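PDB 4R0M: McyG protein from Microcystis aeruginosa PCC 7806, which probably activates phenylalanine or a related phenyl-bearing acid as its adenylate and loads it onto a peptidyl carrier domain in microcystin synthesis. Local coordinates for residues A[113-121]-A[141-150]; A[127-138]-A[149-157]. All blocks are in the same frame, centred on the assembly; numbering follows the deposited sequence.

In the fold
Contact 2 pairs two strands of the four-stranded parallel sheet (order 96-99, 72-76, 128-130, 152-154) of the AMP-binding region; contact 1 lies beside that sheet, its side chains resting on strands 72-76 and 128-130. Their centres are about 13 Å apart. Along the chain their segments alternate: helix 111-122, then strand 128-130 and the start of helix 135-144, then the end of that helix with its following turn, then strand 152-154. Contact 2 closes the beta-alpha-beta unit at the sheet's margin; contact 1 packs helix 111-122 against the last turn of the unit's helix and the loop leaving it. Trp150 serves both, and Leu116 and Trp120 also touch Ile128, so the packing of the two contacts meets at Ile128 and Trp150.

Contact 1 (A[113-121]-A[141-150]); sequences VKKLENVWK and LGTYSHLEGW
Trp120 and Trp150 make an edge-to-face pair: the CE3-CZ3 edge of Trp150 comes down on a face of Trp120, the planes inclined at 60° and CE3 of Trp150 3.5 Å from CE2 of Trp120. With CG anti to the backbone N (chi1 -178°), the Trp120 indole extends out from its helix into the turn 147-150. Its far rim, at CZ2 and CH2, abuts the backbone there, CH2 lying 3.1 Å from O of Glu148.

Apolar side chains add to this. CG of Leu116 sits 3.9 Å from CH2 of Trp150, at the edge of that ring, while CB of Leu147 approaches CH2 of Trp120 at 3.9 Å. Gly142 CA and Leu147 CD1 lie over one face of the Trp150 ring. Val113 and Leu141 meet tip to tip, CG1 to CD1, at 4.1 Å.

The extended chain of Glu117 brings a carboxylate oxygen alongside a Leu141 methyl, OE2 to CD1 3.4 Å, in van der Waals contact. A water accepts from NE1 of Trp120 and lies 3.1 Å from O of Gly149, to which it may donate.

A Schellman motif ends helix 135-144, with His146 at positive phi, and the chain then runs alongside helix 111-122 through a type II turn, Leu147 to Trp150. Beyond the contact, Leu116 and Trp120 rest on Ile74 of strand 72-76, and both tryptophans touch Ile128 of strand 128-130.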
loop_
_atom_site.group_PDB
_atom_site.type_symbol
_atom_site.label_atom_id
_atom_site.label_comp_id
_atom_site.label_asym_id
_atom_site.label_seq_id
_atom_site.Cartn_x
_atom_site.Cartn_y
_atom_site.Cartn_z
ATOM N N VAL A 113 -13.354 -3.049 -10.603
ATOM C CA VAL A 113 -14.043 -3.916 -11.566
ATOM C C VAL A 113 -13.299 -3.944 -12.905
ATOM O O VAL A 113 -13.131 -5.011 -13.500
ATOM C CB VAL A 113 -15.521 -3.486 -11.762
ATOM C CG1 VAL A 113 -16.103 -4.045 -13.056
ATOM C CG2 VAL A 113 -16.363 -3.922 -10.572
ATOM N N LYS A 114 -12.848 -2.773 -13.358
ATOM C CA LYS A 114 -12.102 -2.643 -14.614
ATOM C C LYS A 114 -10.759 -3.365 -14.553
ATOM O O LYS A 114 -10.359 -4.023 -15.513
ATOM C CB LYS A 114 -11.884 -1.168 -14.973
ATOM C CG LYS A 114 -13.128 -0.461 -15.489
ATOM C CD LYS A 114 -12.964 1.054 -15.466
ATOM C CE LYS A 114 -14.286 1.752 -15.758
ATOM N NZ LYS A 114 -14.192 3.231 -15.600
ATOM N N LYS A 115 -10.076 -3.237 -13.418
ATOM C CA LYS A 115 -8.792 -3.897 -13.200
ATOM C C LYS A 115 -8.955 -5.418 -13.250
ATOM O O LYS A 115 -8.197 -6.104 -13.935
ATOM C CB LYS A 115 -8.187 -3.457 -11.867
ATOM C CG LYS A 115 -6.681 -3.637 -11.775
ATOM C CD LYS A 115 -6.181 -3.265 -10.390
ATOM C CE LYS A 115 -4.665 -3.211 -10.347
ATOM N NZ LYS A 115 -4.169 -2.926 -8.973
ATOM N N LEU A 116 -9.960 -5.927 -12.538
ATOM C CA LEU A 116 -10.276 -7.354 -12.537
ATOM C C LEU A 116 -10.488 -7.890 -13.953
ATOM O O LEU A 116 -9.920 -8.922 -14.315
ATOM C CB LEU A 116 -11.506 -7.638 -11.663
ATOM C CG LEU A 116 -12.171 -9.017 -11.745
ATOM C CD1 LEU A 116 -11.253 -10.135 -11.259
ATOM C CD2 LEU A 116 -13.478 -9.016 -10.967
ATOM N N GLU A 117 -11.291 -7.179 -14.745
ATOM C CA GLU A 117 -11.571 -7.568 -16.130
ATOM C C GLU A 117 -10.341 -7.465 -17.030
ATOM O O GLU A 117 -10.108 -8.342 -17.862
ATOM C CB GLU A 117 -12.731 -6.747 -16.708
ATOM C CG GLU A 117 -14.079 -7.065 -16.074
ATOM C CD GLU A 117 -15.234 -6.268 -16.657
ATOM O OE1 GLU A 117 -15.039 -5.538 -17.650
ATOM O OE2 GLU A 117 -16.351 -6.376 -16.117
ATOM N N ASN A 118 -9.561 -6.397 -16.858
ATOM C CA ASN A 118 -8.349 -6.190 -17.654
ATOM C C ASN A 118 -7.286 -7.247 -17.382
ATOM O O ASN A 118 -6.738 -7.836 -18.315
ATOM C CB ASN A 118 -7.770 -4.785 -17.436
ATOM C CG ASN A 118 -8.546 -3.704 -18.173
ATOM O OD1 ASN A 118 -9.260 -3.976 -19.141
ATOM N ND2 ASN A 118 -8.402 -2.463 -17.719
ATOM N N VAL A 119 -7.009 -7.484 -16.101
ATOM C CA VAL A 119 -6.045 -8.496 -15.677
ATOM C C VAL A 119 -6.490 -9.877 -16.161
ATOM O O VAL A 119 -5.678 -10.652 -16.671
ATOM C CB VAL A 119 -5.841 -8.475 -14.141
ATOM C CG1 VAL A 119 -5.029 -9.674 -13.671
ATOM C CG2 VAL A 119 -5.167 -7.179 -13.713
ATOM N N TRP A 120 -7.785 -10.161 -16.018
ATOM C CA TRP A 120 -8.382 -11.416 -16.484
ATOM C C TRP A 120 -8.125 -11.659 -17.948
ATOM O O TRP A 120 -7.829 -12.787 -18.350
ATOM C CB TRP A 120 -9.878 -11.418 -16.190
ATOM C CG TRP A 120 -10.614 -12.680 -16.572
ATOM C CD1 TRP A 120 -10.667 -13.883 -15.872
ATOM C CD2 TRP A 120 -11.467 -12.889 -17.750
ATOM N NE1 TRP A 120 -11.458 -14.798 -16.524
ATOM C CE2 TRP A 120 -11.969 -14.267 -17.655
ATOM C CE3 TRP A 120 -11.846 -12.107 -18.836
ATOM C CZ2 TRP A 120 -12.810 -14.811 -18.616
ATOM C CZ3 TRP A 120 -12.693 -12.668 -19.799
ATOM C CH2 TRP A 120 -13.162 -13.986 -19.689
ATOM N N LYS A 121 -8.226 -10.602 -18.751
ATOM C CA LYS A 121 -7.959 -10.685 -20.188
ATOM C C LYS A 121 -6.465 -10.839 -20.486
ATOM O O LYS A 121 -6.081 -11.611 -21.366
ATOM C CB LYS A 121 -8.542 -9.468 -20.919
ATOM C CG LYS A 121 -10.062 -9.481 -20.999
ATOM C CD LYS A 121 -10.638 -8.138 -21.430
ATOM C CE LYS A 121 -12.160 -8.166 -21.384
ATOM N NZ LYS A 121 -12.778 -6.957 -22.001
ATOM N N LEU A 141 -21.468 -10.446 -12.636
ATOM C CA LEU A 141 -20.677 -9.566 -13.494
ATOM C C LEU A 141 -20.236 -10.275 -14.777
ATOM O O LEU A 141 -20.266 -9.687 -15.859
ATOM C CB LEU A 141 -19.460 -9.034 -12.724
ATOM C CG LEU A 141 -18.385 -8.207 -13.438
ATOM C CD1 LEU A 141 -18.915 -6.854 -13.903
ATOM C CD2 LEU A 141 -17.172 -8.025 -12.536
ATOM N N GLY A 142 -19.834 -11.538 -14.644
ATOM C CA GLY A 142 -19.401 -12.345 -15.782
ATOM C C GLY A 142 -20.499 -12.596 -16.797
ATOM O O GLY A 142 -20.275 -12.477 -18.002
ATOM N N THR A 143 -21.686 -12.942 -16.304
ATOM C CA THR A 143 -22.841 -13.205 -17.165
ATOM C C THR A 143 -23.403 -11.919 -17.784
ATOM O O THR A 143 -23.734 -11.894 -18.971
ATOM C CB THR A 143 -23.954 -13.971 -16.417
ATOM O OG1 THR A 143 -24.147 -13.394 -15.122
ATOM C CG2 THR A 143 -23.580 -15.440 -16.253
ATOM N N TYR A 144 -23.488 -10.861 -16.978
ATOM C CA TYR A 144 -23.974 -9.552 -17.430
ATOM C C TYR A 144 -23.093 -8.912 -18.500
ATOM O O TYR A 144 -23.603 -8.307 -19.443
ATOM C CB TYR A 144 -24.129 -8.597 -16.242
ATOM C CG TYR A 144 -25.520 -8.563 -15.646
ATOM C CD1 TYR A 144 -26.120 -9.721 -15.143
ATOM C CD2 TYR A 144 -26.235 -7.364 -15.572
ATOM C CE1 TYR A 144 -27.393 -9.688 -14.595
ATOM C CE2 TYR A 144 -27.510 -7.321 -15.025
ATOM C CZ TYR A 144 -28.083 -8.484 -14.539
ATOM O OH TYR A 144 -29.346 -8.445 -13.995
ATOM N N SER A 145 -21.778 -9.040 -18.345
ATOM C CA SER A 145 -20.829 -8.512 -19.326
ATOM C C SER A 145 -20.406 -9.573 -20.341
ATOM O O SER A 145 -19.473 -9.359 -21.116
ATOM C CB SER A 145 -19.604 -7.909 -18.629
ATOM O OG SER A 145 -19.945 -6.707 -17.959
ATOM N N HIS A 146 -21.100 -10.713 -20.324
ATOM C CA HIS A 146 -20.909 -11.803 -21.293
ATOM C C HIS A 146 -19.466 -12.179 -21.512
ATOM O O HIS A 146 -18.996 -12.268 -22.648
ATOM C CB HIS A 146 -21.592 -11.469 -22.620
ATOM C CG HIS A 146 -23.098 -11.526 -22.557
ATOM N ND1 HIS A 146 -23.832 -10.586 -21.935
ATOM C CD2 HIS A 146 -23.999 -12.457 -23.066
ATOM C CE1 HIS A 146 -25.138 -10.900 -22.035
ATOM N NE2 HIS A 146 -25.238 -12.045 -22.727
ATOM N N LEU A 147 -18.756 -12.408 -20.412
ATOM C CA LEU A 147 -17.335 -12.727 -20.460
ATOM C C LEU A 147 -17.139 -14.234 -20.600
ATOM O O LEU A 147 -17.476 -15.007 -19.699
ATOM C CB LEU A 147 -16.621 -12.167 -19.223
ATOM C CG LEU A 147 -16.790 -10.654 -19.007
ATOM C CD1 LEU A 147 -16.528 -10.256 -17.562
ATOM C CD2 LEU A 147 -15.919 -9.849 -19.968
ATOM N N GLU A 148 -16.605 -14.636 -21.751
ATOM C CA GLU A 148 -16.499 -16.042 -22.135
ATOM C C GLU A 148 -15.460 -16.801 -21.304
ATOM O O GLU A 148 -14.282 -16.434 -21.279
ATOM C CB GLU A 148 -16.175 -16.141 -23.629
ATOM C CG GLU A 148 -16.374 -17.517 -24.247
ATOM C CD GLU A 148 -16.023 -17.555 -25.727
ATOM O OE1 GLU A 148 -15.303 -16.648 -26.205
ATOM O OE2 GLU A 148 -16.467 -18.498 -26.417
ATOM N N GLY A 149 -15.911 -17.858 -20.629
ATOM C CA GLY A 149 -15.037 -18.707 -19.817
ATOM C C GLY A 149 -14.860 -18.232 -18.385
ATOM O O GLY A 149 -14.028 -18.764 -17.647
ATOM N N TRP A 150 -15.646 -17.227 -18.002
ATOM C CA TRP A 150 -15.638 -16.653 -16.658
ATOM C C TRP A 150 -15.997 -17.699 -15.646
ATOM O O TRP A 150 -17.113 -18.228 -15.655
ATOM C CB TRP A 150 -16.641 -15.508 -16.609
ATOM C CG TRP A 150 -16.578 -14.602 -15.401
ATOM C CD1 TRP A 150 -17.383 -14.643 -14.266
ATOM C CD2 TRP A 150 -15.688 -13.448 -15.193
ATOM N NE1 TRP A 150 -17.055 -13.637 -13.395
ATOM C CE2 TRP A 150 -16.046 -12.884 -13.887
ATOM C CE3 TRP A 150 -14.662 -12.855 -15.924
ATOM C CZ2 TRP A 150 -15.396 -11.777 -13.358
ATOM C CZ3 TRP A 150 -14.013 -11.737 -15.380
ATOM C CH2 TRP A 150 -14.372 -11.213 -14.129
HETATM O O HOH W 1 -12.395 -17.487 -15.277
#

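Contact 2 (A[127-138]-A[149-157]); sequences LILSDSELITEI and GWQVISVNE
A beta-alpha-beta unit is closed here: strand 128-130 leads through helix 135-144 to strand 152-154, which pairs parallel beside it as the outermost strand of a four-stranded sheet. Ile128 donates from N to O of Gln151 (3.0 Å) and accepts at O from N of Ile153; Ser130 likewise donates from N to O of Ile153 (2.9 Å) and accepts from N of Val155. OG of Ser154 starts helix 155-158 as its N-cap, accepting from N of Glu157.

The helix packs on the face bearing Ile128, Ser130, Val152 and Ser154. CD1 of Ile135 lies 3.7 Å from CG1 of Val152, and CG2 of Ile138 is 3.8 Å from CG2 of Val152. Ile128 swings CG1 anti to its carbonyl carbon (chi1 -59°), bringing CD1 over the six-membered ring of Trp150 in a CH-pi contact, 3.6 Å from CZ2. On the other face, where Leu129 and Ile153 point, CD2 of Leu127 meets CG2 of Ile153 at 3.8 Å.

NE1 of Trp150 donates to O of Ile138 (2.8 Å), arriving 42° out of the carbonyl plane. That bond and the methyl over the ring together help to hold the indole in its rotation. Four backbone bonds thus set the parallel register, and a helix carbonyl satisfies the indole N-H.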
loop_
_atom_site.group_PDB
_atom_site.type_symbol
_atom_site.label_atom_id
_atom_site.label_comp_id
_atom_site.label_asym_id
_atom_site.label_seq_id
_atom_site.Cartn_x
_atom_site.Cartn_y
_atom_site.Cartn_z
ATOM N N LEU A 127 -8.912 -18.782 -13.644
ATOM C CA LEU A 127 -9.916 -18.996 -12.609
ATOM C C LEU A 127 -9.837 -17.910 -11.534
ATOM O O LEU A 127 -8.755 -17.413 -11.217
ATOM C CB LEU A 127 -9.734 -20.386 -11.982
ATOM C CG LEU A 127 -10.614 -20.812 -10.797
ATOM C CD1 LEU A 127 -12.056 -21.067 -11.220
ATOM C CD2 LEU A 127 -10.027 -22.040 -10.117
ATOM N N ILE A 128 -10.993 -17.549 -10.985
ATOM C CA ILE A 128 -11.072 -16.536 -9.939
ATOM C C ILE A 128 -11.460 -17.174 -8.610
ATOM O O ILE A 128 -12.478 -17.861 -8.510
ATOM C CB ILE A 128 -12.061 -15.407 -10.309
ATOM C CG1 ILE A 128 -11.636 -14.742 -11.620
ATOM C CG2 ILE A 128 -12.156 -14.378 -9.185
ATOM C CD1 ILE A 128 -12.740 -13.972 -12.309
ATOM N N LEU A 129 -10.621 -16.951 -7.603
ATOM C CA LEU A 129 -10.868 -17.407 -6.242
ATOM C C LEU A 129 -11.625 -16.325 -5.486
ATOM O O LEU A 129 -11.223 -15.161 -5.491
ATOM C CB LEU A 129 -9.537 -17.682 -5.536
ATOM C CG LEU A 129 -8.783 -19.013 -5.650
ATOM C CD1 LEU A 129 -8.304 -19.204 -7.077
ATOM C CD2 LEU A 129 -7.637 -19.160 -4.662
ATOM N N SER A 130 -12.718 -16.710 -4.838
ATOM C CA SER A 130 -13.499 -15.772 -4.038
ATOM C C SER A 130 -13.876 -16.373 -2.685
ATOM O O SER A 130 -13.458 -17.489 -2.355
ATOM C CB SER A 130 -14.750 -15.336 -4.804
ATOM O OG SER A 130 -15.363 -14.224 -4.180
ATOM N N ASP A 131 -14.635 -15.619 -1.893
ATOM C CA ASP A 131 -15.225 -16.144 -0.664
ATOM C C ASP A 131 -16.731 -16.332 -0.853
ATOM O O ASP A 131 -17.280 -15.941 -1.885
ATOM C CB ASP A 131 -14.893 -15.257 0.553
ATOM C CG ASP A 131 -15.294 -13.798 0.361
ATOM O OD1 ASP A 131 -16.402 -13.530 -0.149
ATOM O OD2 ASP A 131 -14.501 -12.909 0.744
ATOM N N SER A 132 -17.389 -16.930 0.139
ATOM C CA SER A 132 -18.815 -17.265 0.049
ATOM C C SER A 132 -19.741 -16.046 -0.048
ATOM O O SER A 132 -20.841 -16.138 -0.595
ATOM C CB SER A 132 -19.230 -18.153 1.223
ATOM O OG SER A 132 -18.500 -19.366 1.213
ATOM N N GLU A 133 -19.287 -14.913 0.483
ATOM C CA GLU A 133 -20.059 -13.674 0.449
ATOM C C GLU A 133 -20.078 -13.041 -0.952
ATOM O O GLU A 133 -21.110 -12.530 -1.393
ATOM C CB GLU A 133 -19.507 -12.680 1.481
ATOM C CG GLU A 133 -20.469 -11.562 1.865
ATOM C CD GLU A 133 -19.790 -10.413 2.596
ATOM O OE1 GLU A 133 -18.739 -9.928 2.119
ATOM O OE2 GLU A 133 -20.317 -9.981 3.646
ATOM N N LEU A 134 -18.941 -13.097 -1.647
ATOM C CA LEU A 134 -18.760 -12.391 -2.919
ATOM C C LEU A 134 -19.001 -13.233 -4.167
ATOM O O LEU A 134 -19.168 -12.683 -5.257
ATOM C CB LEU A 134 -17.356 -11.780 -2.995
ATOM C CG LEU A 134 -16.995 -10.633 -2.049
ATOM C CD1 LEU A 134 -15.485 -10.493 -1.975
ATOM C CD2 LEU A 134 -17.639 -9.324 -2.484
ATOM N N ILE A 135 -19.012 -14.557 -4.006
ATOM C CA ILE A 135 -19.102 -15.501 -5.133
ATOM C C ILE A 135 -20.200 -15.149 -6.151
ATOM O O ILE A 135 -19.942 -15.108 -7.357
ATOM C CB ILE A 135 -19.224 -16.976 -4.641
ATOM C CG1 ILE A 135 -19.238 -17.964 -5.812
ATOM C CG2 ILE A 135 -20.443 -17.185 -3.748
ATOM C CD1 ILE A 135 -17.876 -18.520 -6.165
ATOM N N THR A 136 -21.404 -14.871 -5.656
ATOM C CA THR A 136 -22.572 -14.631 -6.508
ATOM C C THR A 136 -22.457 -13.330 -7.308
ATOM O O THR A 136 -22.768 -13.304 -8.502
ATOM C CB THR A 136 -23.878 -14.636 -5.683
ATOM O OG1 THR A 136 -23.863 -15.743 -4.772
ATOM C CG2 THR A 136 -25.100 -14.749 -6.593
ATOM N N GLU A 137 -22.002 -12.267 -6.644
ATOM C CA GLU A 137 -21.816 -10.953 -7.271
ATOM C C GLU A 137 -20.821 -11.001 -8.427
ATOM O O GLU A 137 -21.044 -10.384 -9.468
ATOM C CB GLU A 137 -21.328 -9.926 -6.245
ATOM C CG GLU A 137 -22.308 -9.614 -5.131
ATOM C CD GLU A 137 -21.648 -8.907 -3.962
ATOM O OE1 GLU A 137 -20.913 -7.921 -4.191
ATOM O OE2 GLU A 137 -21.869 -9.338 -2.810
ATOM N N ILE A 138 -19.726 -11.733 -8.228
ATOM C CA ILE A 138 -18.647 -11.810 -9.210
ATOM C C ILE A 138 -19.053 -12.647 -10.427
ATOM O O ILE A 138 -18.684 -12.319 -11.557
ATOM C CB ILE A 138 -17.329 -12.305 -8.565
ATOM C CG1 ILE A 138 -16.909 -11.344 -7.444
ATOM C CG2 ILE A 138 -16.216 -12.424 -9.601
ATOM C CD1 ILE A 138 -15.773 -11.837 -6.571
ATOM N N GLY A 149 -15.911 -17.858 -20.629
ATOM C CA GLY A 149 -15.037 -18.707 -19.817
ATOM C C GLY A 149 -14.860 -18.232 -18.385
ATOM O O GLY A 149 -14.028 -18.764 -17.647
ATOM N N TRP A 150 -15.646 -17.227 -18.002
ATOM C CA TRP A 150 -15.638 -16.653 -16.658
ATOM C C TRP A 150 -15.997 -17.699 -15.646
ATOM O O TRP A 150 -17.113 -18.228 -15.655
ATOM C CB TRP A 150 -16.641 -15.508 -16.609
ATOM C CG TRP A 150 -16.578 -14.602 -15.401
ATOM C CD1 TRP A 150 -17.383 -14.643 -14.266
ATOM C CD2 TRP A 150 -15.688 -13.448 -15.193
ATOM N NE1 TRP A 150 -17.055 -13.637 -13.395
ATOM C CE2 TRP A 150 -16.046 -12.884 -13.887
ATOM C CE3 TRP A 150 -14.662 -12.855 -15.924
ATOM C CZ2 TRP A 150 -15.396 -11.777 -13.358
ATOM C CZ3 TRP A 150 -14.013 -11.737 -15.380
ATOM C CH2 TRP A 150 -14.372 -11.213 -14.129
ATOM N N GLN A 151 -15.045 -18.017 -14.772
ATOM C CA GLN A 151 -15.240 -19.030 -13.735
ATOM C C GLN A 151 -14.806 -18.522 -12.370
ATOM O O GLN A 151 -13.713 -17.969 -12.217
ATOM C CB GLN A 151 -14.491 -20.321 -14.083
ATOM C CG GLN A 151 -15.283 -21.298 -14.939
ATOM C CD GLN A 151 -16.382 -22.017 -14.164
ATOM O OE1 GLN A 151 -16.247 -22.291 -12.967
ATOM N NE2 GLN A 151 -17.476 -22.332 -14.850
ATOM N N VAL A 152 -15.676 -18.711 -11.383
ATOM C CA VAL A 152 -15.409 -18.295 -10.010
ATOM C C VAL A 152 -15.681 -19.461 -9.063
ATOM O O VAL A 152 -16.667 -20.184 -9.225
ATOM C CB VAL A 152 -16.274 -17.081 -9.589
ATOM C CG1 VAL A 152 -15.693 -16.416 -8.347
ATOM C CG2 VAL A 152 -16.386 -16.063 -10.719
ATOM N N ILE A 153 -14.801 -19.644 -8.082
ATOM C CA ILE A 153 -14.988 -20.677 -7.062
ATOM C C ILE A 153 -14.640 -20.150 -5.665
ATOM O O ILE A 153 -13.703 -19.368 -5.499
ATOM C CB ILE A 153 -14.211 -21.979 -7.404
ATOM C CG1 ILE A 153 -14.642 -23.126 -6.481
ATOM C CG2 ILE A 153 -12.699 -21.755 -7.378
ATOM C CD1 ILE A 153 -14.309 -24.507 -7.001
ATOM N N SER A 154 -15.417 -20.566 -4.668
ATOM C CA SER A 154 -15.162 -20.166 -3.288
ATOM C C SER A 154 -14.081 -21.039 -2.655
ATOM O O SER A 154 -13.930 -22.214 -3.008
ATOM C CB SER A 154 -16.447 -20.223 -2.458
ATOM O OG SER A 154 -16.856 -21.562 -2.245
ATOM N N VAL A 155 -13.334 -20.452 -1.721
ATOM C CA VAL A 155 -12.318 -21.175 -0.957
ATOM C C VAL A 155 -12.956 -22.321 -0.160
ATOM O O VAL A 155 -12.388 -23.411 -0.071
ATOM C CB VAL A 155 -11.526 -20.226 -0.028
ATOM C CG1 VAL A 155 -10.540 -21.000 0.838
ATOM C CG2 VAL A 155 -10.789 -19.174 -0.842
ATOM N N ASN A 156 -14.146 -22.071 0.389
ATOM C CA ASN A 156 -14.885 -23.076 1.153
ATOM C C ASN A 156 -15.362 -24.281 0.342
ATOM O O ASN A 156 -15.563 -25.361 0.900
ATOM C CB ASN A 156 -16.055 -22.437 1.909
ATOM C CG ASN A 156 -15.616 -21.743 3.188
ATOM O OD1 ASN A 156 -16.118 -20.670 3.528
ATOM N ND2 ASN A 156 -14.675 -22.355 3.908
ATOM N N GLU A 157 -15.544 -24.100 -0.964
ATOM C CA GLU A 157 -15.843 -25.226 -1.844
ATOM C C GLU A 157 -14.582 -26.057 -2.097
ATOM O O GLU A 157 -14.652 -27.283 -2.199
ATOM C CB GLU A 157 -16.455 -24.760 -3.166
ATOM C CG GLU A 157 -17.203 -25.862 -3.906
ATOM C CD GLU A 157 -17.439 -25.553 -5.374
ATOM O OE1 GLU A 157 -17.705 -24.380 -5.715
ATOM O OE2 GLU A 157 -17.367 -26.495 -6.194
HETATM O O HOH W 2 -15.111 -19.287 0.627
#